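PDB 6I5R: sugar ABC transporter substrate-binding protein, BlMnBP1 from Bifidobacterium animalis subsp. lactis ATCC 27673, which binds mannobiose and probably delivers manno-oligosaccharides released from beta-mannan to the membrane-spanning part of an ABC importer. Local coordinates for residues Gly151-Lys156 and Ile300-Phe305; Lys157-Ala162 and Lys179-Lys184; Pro168-Glu173 and Pro306-Gly311; Val188-Asn193 and Gly254-Asp259; Ala202-Ile207 and Ala242-Leu247. All coordinates share one frame; numbering follows the deposited sequence.

Contact 1: Gly151-Lys156 and Ile300-Phe305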
# COMPACT_ATOMS: atom_id res chain seq x y z
N GLY A 151 -0.29 9.36 -0.60
CA GLY A 151 -0.10 10.79 -0.71
C GLY A 151 1.15 11.03 -1.48
O GLY A 151 1.56 10.22 -2.32
N ILE A 152 1.78 12.18 -1.23
CA ILE A 152 3.04 12.48 -1.89
C ILE A 152 4.06 12.88 -0.84
O ILE A 152 3.80 13.77 -0.03
CB ILE A 152 2.89 13.57 -2.97
CG1 ILE A 152 1.93 13.06 -4.07
CG2 ILE A 152 4.26 13.93 -3.53
CD1 ILE A 152 1.79 13.97 -5.27
N VAL A 153 5.20 12.23 -0.87
CA VAL A 153 6.33 12.65 -0.05
C VAL A 153 7.08 13.74 -0.79
O VAL A 153 7.38 13.61 -1.98
CB VAL A 153 7.27 11.46 0.26
CG1 VAL A 153 8.43 11.90 1.19
CG2 VAL A 153 6.51 10.33 0.85
N TYR A 154 7.42 14.82 -0.07
CA TYR A 154 7.98 15.99 -0.74
C TYR A 154 9.00 16.64 0.17
O TYR A 154 9.01 16.43 1.39
CB TYR A 154 6.87 16.96 -1.16
CG TYR A 154 6.27 17.83 -0.09
CD1 TYR A 154 5.29 17.35 0.77
CD2 TYR A 154 6.65 19.15 0.03
CE1 TYR A 154 4.73 18.16 1.73
CE2 TYR A 154 6.10 19.97 0.97
CZ TYR A 154 5.16 19.49 1.83
OH TYR A 154 4.64 20.38 2.77
N ASN A 155 9.90 17.37 -0.44
CA ASN A 155 10.95 18.06 0.29
C ASN A 155 10.55 19.53 0.43
O ASN A 155 10.50 20.26 -0.56
CB ASN A 155 12.30 17.93 -0.41
CG ASN A 155 13.42 18.58 0.38
OD1 ASN A 155 13.34 19.76 0.68
ND2 ASN A 155 14.45 17.80 0.74
N LYS A 156 10.30 19.95 1.68
CA LYS A 156 9.84 21.30 1.97
C LYS A 156 10.86 22.36 1.62
O LYS A 156 10.49 23.48 1.26
CB LYS A 156 9.50 21.41 3.45
CG LYS A 156 8.55 20.35 3.93
CD LYS A 156 8.50 20.29 5.46
CE LYS A 156 7.19 19.74 5.95
NZ LYS A 156 6.92 20.10 7.39
N ILE A 300 11.45 16.75 5.22
CA ILE A 300 10.50 15.80 4.64
C ILE A 300 9.10 16.16 5.08
O ILE A 300 8.80 16.21 6.27
CB ILE A 300 10.84 14.35 5.05
CG1 ILE A 300 12.26 13.97 4.66
CG2 ILE A 300 9.83 13.39 4.40
CD1 ILE A 300 12.59 14.19 3.25
N GLY A 301 8.20 16.34 4.11
CA GLY A 301 6.80 16.56 4.37
C GLY A 301 5.96 15.53 3.64
O GLY A 301 6.45 14.73 2.86
N TYR A 302 4.67 15.57 3.93
CA TYR A 302 3.75 14.62 3.33
C TYR A 302 2.48 15.38 2.99
O TYR A 302 1.93 16.08 3.84
CB TYR A 302 3.48 13.45 4.29
CG TYR A 302 2.68 12.37 3.66
CD1 TYR A 302 3.19 11.59 2.63
CD2 TYR A 302 1.44 12.08 4.14
CE1 TYR A 302 2.42 10.56 2.07
CE2 TYR A 302 0.67 11.09 3.59
CZ TYR A 302 1.16 10.33 2.59
OH TYR A 302 0.31 9.34 2.12
N MET A 303 2.05 15.30 1.74
CA MET A 303 0.89 16.04 1.30
C MET A 303 -0.12 15.12 0.65
O MET A 303 0.22 14.03 0.16
CB MET A 303 1.27 17.12 0.30
CG MET A 303 2.01 16.60 -0.91
SD MET A 303 2.24 17.95 -2.06
CE MET A 303 0.95 17.58 -3.19
N PRO A 304 -1.37 15.53 0.61
CA PRO A 304 -2.36 14.78 -0.16
C PRO A 304 -2.00 14.78 -1.63
O PRO A 304 -1.34 15.69 -2.13
CB PRO A 304 -3.67 15.53 0.11
CG PRO A 304 -3.39 16.38 1.35
CD PRO A 304 -1.96 16.73 1.25
N PHE A 305 -2.42 13.73 -2.33
CA PHE A 305 -2.31 13.73 -3.78
C PHE A 305 -3.10 14.92 -4.32
O PHE A 305 -4.18 15.23 -3.82
CB PHE A 305 -2.85 12.42 -4.39
CG PHE A 305 -2.50 12.25 -5.87
CD1 PHE A 305 -3.37 12.71 -6.86
CD2 PHE A 305 -1.31 11.68 -6.26
CE1 PHE A 305 -3.05 12.60 -8.19
CE2 PHE A 305 -0.99 11.56 -7.60
CZ PHE A 305 -1.87 12.03 -8.57
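One face of the Tyr-154 ring is covered by the sulfur of Met-303, whose SD lies 4.6 Å from the ring centroid in a Met-aromatic contact, while Ile-152 O and Tyr-302 C sit at the ring's edge. Tyr-154 reaches over Gly-301 because its CG stands between the backbone N and the carbonyl carbon (chi1 77°); the glycine, lacking a side chain, lets CE1 come within 3.5 Å of Gly-301 C. At the edge of the Tyr-302 ring lies a methyl of Val-153, with CG2 4.0 Å from Tyr-302 CD1. Val-153 CG1 meets Ile-300 CG2 on the same side. Between these two layers Ile-152 and Met-303 exchange a pair of N-H...O bonds, as do Tyr-154 and Gly-301; the straightest runs from Gly-301 N to Tyr-154 O (2.8 Å, 175°). Helix 286-291 packs on the Val-153 side and Phe-159 on the Tyr-154 side. Strands 139-155 and 300-304 form an antiparallel part of the mixed sheet in one lobe of this solute-binding protein, helices covering its faces.

Contact 2: Lys157-Ala162 and Lys179-Lys184. With ZN (zinc ion), chain K.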
# COMPACT_ATOMS: atom_id res chain seq x y z
N LYS A 157 12.16 22.06 1.78
CA LYS A 157 13.18 23.03 1.43
C LYS A 157 13.22 23.26 -0.07
O LYS A 157 13.38 24.39 -0.52
CB LYS A 157 14.53 22.56 1.94
CG LYS A 157 15.71 23.41 1.46
CD LYS A 157 17.02 22.98 2.11
CE LYS A 157 18.22 23.73 1.52
NZ LYS A 157 18.67 23.18 0.19
N VAL A 158 13.11 22.19 -0.85
CA VAL A 158 13.05 22.35 -2.30
C VAL A 158 11.83 23.16 -2.70
O VAL A 158 11.89 24.00 -3.61
CB VAL A 158 13.06 20.98 -2.99
CG1 VAL A 158 12.83 21.16 -4.50
CG2 VAL A 158 14.38 20.28 -2.71
N PHE A 159 10.69 22.88 -2.08
CA PHE A 159 9.48 23.66 -2.37
C PHE A 159 9.68 25.14 -2.07
O PHE A 159 9.27 26.00 -2.86
CB PHE A 159 8.30 23.07 -1.59
CG PHE A 159 7.59 21.93 -2.31
CD1 PHE A 159 8.30 20.90 -2.89
CD2 PHE A 159 6.22 21.92 -2.40
CE1 PHE A 159 7.64 19.89 -3.57
CE2 PHE A 159 5.57 20.94 -3.09
CZ PHE A 159 6.29 19.90 -3.65
N GLU A 160 10.32 25.47 -0.95
CA GLU A 160 10.58 26.87 -0.63
C GLU A 160 11.53 27.50 -1.64
O GLU A 160 11.32 28.66 -2.05
CB GLU A 160 11.14 26.97 0.80
CG GLU A 160 11.27 28.40 1.38
CD GLU A 160 9.93 29.10 1.72
OE1 GLU A 160 9.19 28.70 2.65
OE2 GLU A 160 9.61 30.12 1.09
N GLU A 161 12.54 26.75 -2.09
CA GLU A 161 13.46 27.30 -3.09
C GLU A 161 12.73 27.59 -4.40
O GLU A 161 13.06 28.55 -5.10
CB GLU A 161 14.61 26.34 -3.33
CG GLU A 161 15.63 26.83 -4.33
CD GLU A 161 16.58 27.88 -3.79
OE1 GLU A 161 16.44 28.33 -2.63
OE2 GLU A 161 17.50 28.28 -4.53
N ALA A 162 11.77 26.74 -4.75
CA ALA A 162 10.98 26.92 -5.96
C ALA A 162 9.95 28.04 -5.83
O ALA A 162 9.35 28.46 -6.83
CB ALA A 162 10.30 25.59 -6.30
N LYS A 179 7.19 22.43 -12.67
CA LYS A 179 7.94 23.31 -13.56
C LYS A 179 8.77 24.33 -12.77
O LYS A 179 9.93 24.58 -13.11
CB LYS A 179 6.94 23.98 -14.51
CG LYS A 179 7.55 24.93 -15.53
CD LYS A 179 6.48 25.65 -16.34
CE LYS A 179 7.08 26.36 -17.56
NZ LYS A 179 7.37 27.78 -17.30
N LEU A 180 8.21 24.91 -11.70
CA LEU A 180 8.99 25.81 -10.87
C LEU A 180 10.20 25.11 -10.26
O LEU A 180 11.29 25.69 -10.20
CB LEU A 180 8.11 26.40 -9.75
CG LEU A 180 7.01 27.40 -10.14
CD1 LEU A 180 6.24 27.89 -8.92
CD2 LEU A 180 7.67 28.57 -10.86
N ILE A 181 10.00 23.88 -9.77
CA ILE A 181 11.11 23.11 -9.21
C ILE A 181 12.17 22.88 -10.27
O ILE A 181 13.37 23.01 -10.02
CB ILE A 181 10.57 21.77 -8.63
CG1 ILE A 181 9.69 22.04 -7.40
CG2 ILE A 181 11.71 20.83 -8.35
CD1 ILE A 181 8.67 20.95 -7.07
N LYS A 182 11.75 22.52 -11.48
CA LYS A 182 12.70 22.24 -12.54
C LYS A 182 13.49 23.50 -12.88
O LYS A 182 14.71 23.44 -13.04
CB LYS A 182 11.95 21.71 -13.75
CG LYS A 182 12.80 21.30 -14.91
CD LYS A 182 13.63 20.11 -14.58
CE LYS A 182 14.56 19.77 -15.76
NZ LYS A 182 15.49 18.72 -15.32
N GLU A 183 12.81 24.64 -12.92
CA GLU A 183 13.47 25.84 -13.43
C GLU A 183 14.29 26.54 -12.37
O GLU A 183 15.31 27.16 -12.69
CB GLU A 183 12.45 26.80 -14.02
CG GLU A 183 11.87 26.24 -15.29
CD GLU A 183 10.93 27.14 -15.97
OE1 GLU A 183 10.59 28.17 -15.37
OE2 GLU A 183 10.52 26.81 -17.11
N LYS A 184 13.91 26.41 -11.11
CA LYS A 184 14.56 27.19 -10.08
C LYS A 184 15.36 26.40 -9.07
O LYS A 184 16.06 27.01 -8.26
CB LYS A 184 13.51 28.02 -9.33
CG LYS A 184 12.78 29.01 -10.19
CD LYS A 184 11.54 29.55 -9.51
CE LYS A 184 11.81 29.93 -8.03
NZ LYS A 184 12.88 30.94 -7.97
ZN ZN K . 8.00 30.17 2.59
O HOH W 1 16.66 29.59 -7.58
O HOH W 2 8.00 31.01 1.28
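This is a helix-helix packing site in the alpha-beta layering of a solute-binding protein lobe, where Ala-162 and Ile-181 bring two steeply crossed helices together. The short axes come within 8.9 Å at 80°. The Ala-162 and Ile-181 CA atoms lie 5.0 Å apart, which alanine's smallness permits, and Ala-162 CB touches Ile-181 CG1 at 3.8 Å. The isoleucine spreads its branches, CD1 reaching Phe-159 CE1 at 3.8 Å and CG2 meeting Val-158 CG1 at 4.0 Å. Lys-184 folds back over the end of 157-162, its chain bent at chi3 and chi4 (45° and 58°), so that CE, not the ammonium, lies 3.1 Å from Ala-162 O. A water donates to Lys-184 O at 2.7 Å and weakly to Glu-161 OE2. On the exposed side of 157-162, Glu-160 grips a zinc ion with both carboxylate oxygens, OE1 at 1.9 Å. Helix 156-162 follows strand 139-155, and Val-158, Phe-159 and Ile-181 rest on strand 277-283, with Ile-181 also against Pro-189 of strand 188-190.

Contact 3: Pro168-Glu173 and Pro306-Gly311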
# COMPACT_ATOMS: atom_id res chain seq x y z
N PRO A 168 -0.01 22.10 -3.83
CA PRO A 168 -0.90 21.96 -4.99
C PRO A 168 -2.07 21.05 -4.68
O PRO A 168 -1.92 20.05 -3.97
CB PRO A 168 0.01 21.34 -6.07
CG PRO A 168 1.14 20.70 -5.33
CD PRO A 168 1.33 21.56 -4.07
N LYS A 169 -3.24 21.40 -5.21
CA LYS A 169 -4.45 20.65 -4.93
C LYS A 169 -5.15 20.11 -6.16
O LYS A 169 -6.15 19.41 -6.02
CB LYS A 169 -5.42 21.54 -4.15
CG LYS A 169 -4.90 21.96 -2.77
CD LYS A 169 -5.81 23.01 -2.11
CE LYS A 169 -7.26 22.59 -1.98
NZ LYS A 169 -8.17 23.78 -1.77
N THR A 170 -4.68 20.45 -7.35
CA THR A 170 -5.21 19.97 -8.61
C THR A 170 -4.04 19.50 -9.46
O THR A 170 -2.88 19.84 -9.19
CB THR A 170 -5.94 21.08 -9.35
OG1 THR A 170 -4.95 21.97 -9.88
CG2 THR A 170 -6.89 21.81 -8.37
N PRO A 171 -4.30 18.71 -10.50
CA PRO A 171 -3.20 18.30 -11.37
C PRO A 171 -2.52 19.47 -12.05
O PRO A 171 -1.29 19.45 -12.24
CB PRO A 171 -3.88 17.36 -12.38
CG PRO A 171 -5.00 16.73 -11.56
CD PRO A 171 -5.53 17.92 -10.75
N GLU A 172 -3.29 20.49 -12.42
CA GLU A 172 -2.69 21.62 -13.13
C GLU A 172 -1.75 22.40 -12.21
O GLU A 172 -0.66 22.80 -12.63
CB GLU A 172 -3.79 22.52 -13.70
CG GLU A 172 -4.68 21.78 -14.71
CD GLU A 172 -6.00 21.21 -14.14
OE1 GLU A 172 -6.04 20.68 -12.99
OE2 GLU A 172 -7.02 21.30 -14.91
N GLU A 173 -2.15 22.60 -10.95
CA GLU A 173 -1.28 23.23 -9.97
C GLU A 173 -0.02 22.40 -9.74
O GLU A 173 1.08 22.94 -9.64
CB GLU A 173 -2.05 23.44 -8.65
CG GLU A 173 -3.29 24.37 -8.76
CD GLU A 173 -3.91 24.74 -7.41
OE1 GLU A 173 -3.60 24.08 -6.38
OE2 GLU A 173 -4.74 25.71 -7.38
N PRO A 306 -2.60 15.59 -5.34
CA PRO A 306 -3.23 16.85 -5.79
C PRO A 306 -4.45 16.67 -6.69
O PRO A 306 -4.47 17.02 -7.85
CB PRO A 306 -2.08 17.55 -6.52
CG PRO A 306 -1.24 16.41 -7.04
CD PRO A 306 -1.33 15.32 -6.03
N ILE A 307 -5.50 16.10 -6.10
CA ILE A 307 -6.82 16.10 -6.70
C ILE A 307 -7.79 16.66 -5.67
O ILE A 307 -7.70 16.35 -4.48
CB ILE A 307 -7.26 14.68 -7.15
CG1 ILE A 307 -6.50 14.29 -8.43
CG2 ILE A 307 -8.75 14.63 -7.45
CD1 ILE A 307 -6.76 12.88 -8.93
N THR A 308 -8.68 17.52 -6.14
CA THR A 308 -9.77 18.07 -5.34
C THR A 308 -11.08 17.64 -5.97
O THR A 308 -11.27 17.75 -7.19
CB THR A 308 -9.67 19.59 -5.26
OG1 THR A 308 -8.40 19.97 -4.70
CG2 THR A 308 -10.79 20.16 -4.39
N VAL A 309 -11.97 17.12 -5.14
CA VAL A 309 -13.28 16.63 -5.58
C VAL A 309 -14.33 17.56 -4.99
O VAL A 309 -14.55 17.55 -3.77
CB VAL A 309 -13.51 15.18 -5.14
CG1 VAL A 309 -14.90 14.70 -5.49
CG2 VAL A 309 -12.47 14.28 -5.81
N ASP A 310 -15.01 18.33 -5.85
CA ASP A 310 -16.08 19.23 -5.42
C ASP A 310 -15.63 20.04 -4.21
O ASP A 310 -16.33 20.14 -3.19
CB ASP A 310 -17.35 18.43 -5.09
CG ASP A 310 -18.56 19.30 -4.82
OD1 ASP A 310 -18.57 20.49 -5.24
OD2 ASP A 310 -19.49 18.79 -4.18
N GLY A 311 -14.41 20.56 -4.29
CA GLY A 311 -13.88 21.41 -3.25
C GLY A 311 -13.27 20.73 -2.04
O GLY A 311 -12.86 21.44 -1.12
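With chi1 at -58°, Thr-308 sets OG1 anti to its own carbonyl carbon and turns the hydroxyl onto Lys-169, where it donates to Lys-169 O at 2.7 Å. The donor stands about 40° above the carbonyl plane, and the same hydroxyl oxygen lies 3.4 Å from Lys-169 CB: the small branched side chain brings its hydroxyl close to the Lys-169 backbone. The Lys-169 side chain crosses Thr-308 obliquely. Deeper in, proline ring carbons lie against backbone carbonyls. The Pro-306 ring puts CB 3.6 Å from Pro-168 O, and Pro-306 O comes 3.2 Å from Pro-171 CD; Pro-171 N has no hydrogen to offer, so this approach is van der Waals contact. Proline suits the first turn of a helix, where its nitrogen need not donate to a preceding carbonyl. Next to this, Pro-171 CG meets Ile-307 CG1 at 4.2 Å, and both residues also pack on helix 239-252. The turn itself is held from within: Glu-173 N donates to Thr-170 OG1 at 3.1 Å, nearly straight at 170°, while Lys-169 N donates to Glu-173 OE1 at 2.9 Å. Pro-306 and Pro-168 also cover Phe-174 of the helix that follows. The arrangement is a threonine N-cap, followed by proline, with Glu-173 reaching back to the N-H before the cap, here bound to the loop joining strands 300-304 and 314-325.

Contact 4: Val188-Asn193 and Gly254-Asp259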
# COMPACT_ATOMS: atom_id res chain seq x y z
N VAL A 188 15.35 16.77 -8.91
CA VAL A 188 14.42 16.08 -9.81
C VAL A 188 13.01 16.39 -9.32
O VAL A 188 12.69 16.06 -8.16
CB VAL A 188 14.69 14.56 -9.84
CG1 VAL A 188 13.62 13.84 -10.65
CG2 VAL A 188 16.08 14.27 -10.40
N PRO A 189 12.14 17.02 -10.12
CA PRO A 189 10.81 17.36 -9.59
C PRO A 189 9.99 16.17 -9.12
O PRO A 189 9.42 16.20 -8.04
CB PRO A 189 10.14 18.09 -10.76
CG PRO A 189 11.31 18.67 -11.56
CD PRO A 189 12.41 17.67 -11.42
N LEU A 190 9.93 15.10 -9.92
CA LEU A 190 9.22 13.89 -9.51
C LEU A 190 10.07 12.70 -9.92
O LEU A 190 10.35 12.52 -11.11
CB LEU A 190 7.83 13.83 -10.14
CG LEU A 190 6.89 12.69 -9.71
CD1 LEU A 190 5.42 13.05 -9.79
CD2 LEU A 190 7.17 11.46 -10.58
N TYR A 191 10.47 11.89 -8.95
CA TYR A 191 11.30 10.73 -9.20
C TYR A 191 10.38 9.53 -9.31
O TYR A 191 9.59 9.28 -8.40
CB TYR A 191 12.31 10.53 -8.08
CG TYR A 191 13.42 9.57 -8.38
CD1 TYR A 191 14.55 9.98 -9.06
CD2 TYR A 191 13.36 8.26 -7.94
CE1 TYR A 191 15.59 9.11 -9.32
CE2 TYR A 191 14.39 7.39 -8.19
CZ TYR A 191 15.51 7.81 -8.88
OH TYR A 191 16.55 6.95 -9.12
N THR A 192 10.47 8.80 -10.41
CA THR A 192 9.46 7.81 -10.67
C THR A 192 9.72 6.48 -9.98
O THR A 192 8.77 5.74 -9.76
CB THR A 192 9.32 7.48 -12.16
OG1 THR A 192 10.56 6.93 -12.63
CG2 THR A 192 8.95 8.69 -12.96
N ASN A 193 10.98 6.17 -9.65
CA ASN A 193 11.37 4.82 -9.21
C ASN A 193 10.80 3.78 -10.16
O ASN A 193 10.34 2.71 -9.75
CB ASN A 193 10.94 4.55 -7.77
CG ASN A 193 12.01 4.96 -6.77
OD1 ASN A 193 13.14 4.51 -6.86
ND2 ASN A 193 11.66 5.84 -5.83
N GLY A 254 9.08 16.56 -19.05
CA GLY A 254 10.48 16.55 -18.67
C GLY A 254 10.71 16.88 -17.22
O GLY A 254 11.76 17.46 -16.88
N TYR A 255 9.75 16.57 -16.35
CA TYR A 255 9.86 16.87 -14.93
C TYR A 255 10.24 15.66 -14.09
O TYR A 255 10.07 15.70 -12.87
CB TYR A 255 8.54 17.43 -14.39
CG TYR A 255 8.03 18.67 -15.07
CD1 TYR A 255 8.88 19.54 -15.72
CD2 TYR A 255 6.67 18.97 -15.07
CE1 TYR A 255 8.41 20.66 -16.37
CE2 TYR A 255 6.20 20.10 -15.70
CZ TYR A 255 7.08 20.94 -16.36
OH TYR A 255 6.66 22.08 -17.03
N THR A 256 10.68 14.56 -14.71
CA THR A 256 11.14 13.37 -13.98
C THR A 256 12.62 13.14 -14.28
O THR A 256 13.27 13.91 -15.00
CB THR A 256 10.30 12.13 -14.33
OG1 THR A 256 10.40 11.85 -15.73
CG2 THR A 256 8.87 12.37 -13.98
N GLU A 257 13.15 12.07 -13.69
CA GLU A 257 14.58 11.80 -13.82
C GLU A 257 14.96 11.61 -15.28
O GLU A 257 14.14 11.24 -16.12
CB GLU A 257 14.98 10.55 -13.01
CG GLU A 257 14.41 9.22 -13.51
CD GLU A 257 12.93 9.01 -13.19
OE1 GLU A 257 12.43 9.70 -12.27
OE2 GLU A 257 12.29 8.17 -13.87
N GLU A 258 16.23 11.90 -15.57
CA GLU A 258 16.71 11.84 -16.94
C GLU A 258 16.50 10.45 -17.53
O GLU A 258 16.13 10.30 -18.70
CB GLU A 258 18.20 12.24 -17.01
CG GLU A 258 18.84 11.83 -18.37
CD GLU A 258 19.67 12.96 -19.02
OE1 GLU A 258 20.11 13.93 -18.31
OE2 GLU A 258 19.91 12.89 -20.26
N ASP A 259 16.81 9.43 -16.75
CA ASP A 259 16.78 8.05 -17.23
C ASP A 259 15.96 7.17 -16.32
O ASP A 259 16.48 6.68 -15.32
CB ASP A 259 18.19 7.46 -17.37
CG ASP A 259 18.17 6.10 -18.04
OD1 ASP A 259 17.09 5.66 -18.49
OD2 ASP A 259 19.23 5.46 -18.13
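Both oxygens of the Glu-257 carboxylate are gripped by Thr-192. Its backbone N donates to Glu-257 OE1 at 2.8 Å, on the syn side and 30° out of the carboxylate plane. Thr-192 OG1 donates to Glu-257 OE2 as well, at a modelled 2.5 Å whose exact value is doubtful; together the two would limit the carboxylate's rotation. A chi1 of 62° places OG1 near enough to its own N-H for both to meet the carboxylate, and Phe-194 N also bonds OG1. The bend at chi2 turns the Glu-257 carboxylate onto Thr-192, while its CB lies 4.0 Å from Tyr-191 CE1, the ring and carboxylate planes 61° apart; the Tyr-191 hydroxyl is bonded to Asp-264 N. Farther along, Leu-190 N donates to Tyr-255 O at 3.0 Å. Pro-189 packs its CB on Tyr-255 CB, and Leu-190 CD2 lies beside Thr-256 CG2 at 3.9 Å. The loop after helix 239-252 thus borders strand 188-190, which pairs with strand 277-283, while Pro-189 and Tyr-255 both lean on Leu-178 of helix 171-184.

Contact 5: Ala202-Ile207 and Ala242-Leu247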
# COMPACT_ATOMS: atom_id res chain seq x y z
N ALA A 202 2.08 1.48 -7.24
CA ALA A 202 1.50 2.34 -6.21
C ALA A 202 0.58 3.40 -6.79
O ALA A 202 -0.33 3.87 -6.09
CB ALA A 202 2.63 2.99 -5.40
N TRP A 203 0.78 3.78 -8.06
CA TRP A 203 -0.11 4.78 -8.63
C TRP A 203 -1.57 4.32 -8.62
O TRP A 203 -2.47 5.16 -8.60
CB TRP A 203 0.35 5.13 -10.05
CG TRP A 203 1.53 6.03 -10.01
CD1 TRP A 203 2.83 5.67 -9.80
CD2 TRP A 203 1.52 7.45 -10.16
NE1 TRP A 203 3.64 6.80 -9.83
CE2 TRP A 203 2.85 7.90 -10.05
CE3 TRP A 203 0.50 8.40 -10.38
CZ2 TRP A 203 3.19 9.26 -10.14
CZ3 TRP A 203 0.85 9.73 -10.48
CH2 TRP A 203 2.18 10.15 -10.34
N ASP A 204 -1.82 3.01 -8.59
CA ASP A 204 -3.19 2.51 -8.50
C ASP A 204 -3.83 2.84 -7.16
O ASP A 204 -5.05 2.71 -7.01
CB ASP A 204 -3.24 0.99 -8.70
CG ASP A 204 -2.93 0.54 -10.14
OD1 ASP A 204 -2.85 1.38 -11.06
OD2 ASP A 204 -2.78 -0.68 -10.35
N GLN A 205 -3.03 3.24 -6.17
CA GLN A 205 -3.56 3.49 -4.84
C GLN A 205 -4.30 4.81 -4.75
O GLN A 205 -4.92 5.07 -3.71
CB GLN A 205 -2.41 3.50 -3.83
CG GLN A 205 -1.73 2.14 -3.73
CD GLN A 205 -0.51 2.14 -2.84
OE1 GLN A 205 -0.13 3.16 -2.27
NE2 GLN A 205 0.13 0.97 -2.72
N TYR A 206 -4.28 5.61 -5.80
CA TYR A 206 -4.87 6.94 -5.76
C TYR A 206 -6.16 7.07 -6.54
O TYR A 206 -6.83 8.11 -6.46
CB TYR A 206 -3.88 7.98 -6.31
CG TYR A 206 -2.60 7.95 -5.53
CD1 TYR A 206 -1.65 6.99 -5.78
CD2 TYR A 206 -2.38 8.85 -4.53
CE1 TYR A 206 -0.50 6.92 -5.04
CE2 TYR A 206 -1.22 8.79 -3.79
CZ TYR A 206 -0.27 7.83 -4.06
OH TYR A 206 0.88 7.77 -3.30
N ILE A 207 -6.53 6.05 -7.32
CA ILE A 207 -7.50 6.28 -8.37
C ILE A 207 -8.95 6.14 -7.92
O ILE A 207 -9.85 6.45 -8.70
CB ILE A 207 -7.29 5.33 -9.55
CG1 ILE A 207 -7.46 3.87 -9.11
CG2 ILE A 207 -5.91 5.52 -10.15
CD1 ILE A 207 -7.87 2.92 -10.24
N ALA A 242 -7.31 11.31 -14.14
CA ALA A 242 -6.48 12.43 -13.72
C ALA A 242 -5.24 11.95 -13.00
O ALA A 242 -4.23 12.67 -12.97
CB ALA A 242 -7.28 13.37 -12.82
N VAL A 243 -5.29 10.78 -12.38
CA VAL A 243 -4.13 10.26 -11.67
C VAL A 243 -3.07 9.81 -12.65
O VAL A 243 -1.91 10.21 -12.57
CB VAL A 243 -4.56 9.10 -10.75
CG1 VAL A 243 -3.34 8.43 -10.11
CG2 VAL A 243 -5.53 9.58 -9.71
N TYR A 244 -3.46 8.97 -13.59
CA TYR A 244 -2.50 8.45 -14.55
C TYR A 244 -1.97 9.54 -15.46
O TYR A 244 -0.81 9.47 -15.86
CB TYR A 244 -3.13 7.34 -15.39
CG TYR A 244 -3.57 6.15 -14.54
CD1 TYR A 244 -2.66 5.44 -13.79
CD2 TYR A 244 -4.89 5.77 -14.49
CE1 TYR A 244 -3.06 4.37 -13.01
CE2 TYR A 244 -5.30 4.72 -13.71
CZ TYR A 244 -4.38 4.01 -12.99
OH TYR A 244 -4.81 2.93 -12.23
N LYS A 245 -2.80 10.53 -15.79
CA LYS A 245 -2.32 11.66 -16.57
C LYS A 245 -1.33 12.51 -15.77
O LYS A 245 -0.47 13.17 -16.35
CB LYS A 245 -3.50 12.52 -17.03
CG LYS A 245 -3.11 13.77 -17.82
CD LYS A 245 -4.39 14.44 -18.33
CE LYS A 245 -4.12 15.37 -19.54
NZ LYS A 245 -3.27 16.52 -19.14
N THR A 246 -1.45 12.53 -14.45
CA THR A 246 -0.43 13.20 -13.65
C THR A 246 0.94 12.60 -13.90
O THR A 246 1.92 13.32 -14.14
CB THR A 246 -0.79 13.11 -12.17
OG1 THR A 246 -1.98 13.86 -11.91
CG2 THR A 246 0.36 13.64 -11.32
N LEU A 247 1.04 11.28 -13.84
CA LEU A 247 2.32 10.64 -14.11
C LEU A 247 2.74 10.88 -15.56
O LEU A 247 3.89 11.25 -15.83
CB LEU A 247 2.25 9.14 -13.84
CG LEU A 247 3.49 8.36 -14.23
CD1 LEU A 247 4.70 8.78 -13.45
CD2 LEU A 247 3.22 6.87 -13.99
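A short 3-10 turn, 202-205, packs against the middle of helix 239-252; the backbones come nearest at Ile-207 and Val-243, CA atoms 6.2 Å apart, and are 7.4 Å apart at Trp-203 and Tyr-244 CA, so that side chains fill the interface. Trp-203 carries most of it. Leu-247 CB sits over the face of its six-membered ring in a CH-pi contact, 3.6 Å from the centroid and 11° off the normal, while Thr-246 CG2 meets the rim at Trp-203 CZ3. Val-243 packs CG1 against Trp-203 CE3 at 3.8 Å and also against Tyr-206 CB; a broad flat indole suits a place where it can span one helical turn, from Val-243 to Leu-247. The polar tie is Tyr-244 OH, which donates to Asp-204 OD1 at 2.8 Å. That oxygen lies at the edge of the phenol ring, yet is met 46° out of the carboxylate plane, the two planes standing 87° apart. Ile-207 CG2 touches Tyr-244 CZ at 3.6 Å, placing an apolar branch beside the hydroxyl. Asp-204 OD2 takes a salt bridge from Lys-410 and a bond from Asn-404 N. Helix 409-420 also packs on Tyr-244 and Leu-247, while Trp-203 and Tyr-206 rest on Val-281 of strand 277-283.

Contacts 1, 4 and 5 are buried, whereas contacts 2 and 3 reach the surface. Contact 1 is sheet chemistry, paired backbone bonds flanked by apolar layers; contact 5 relies on aromatic packing with one hydroxyl-carboxylate tie, and contact 4 on a carboxylate held by a threonine. Contact 2 is apolar between its helices, with water and zinc at its margin, and contact 3 sets a threonine hydroxyl on a backbone carbonyl among prolines at a helix start. Helix 171-184 serves both contact 3, at its start, and contact 2, toward its end. Neighbouring contacts interlock: Ile-152 of contact 1 packs on Pro-306 of contact 3, and Gly-151 O probably accepts from Tyr-206 OH of contact 5.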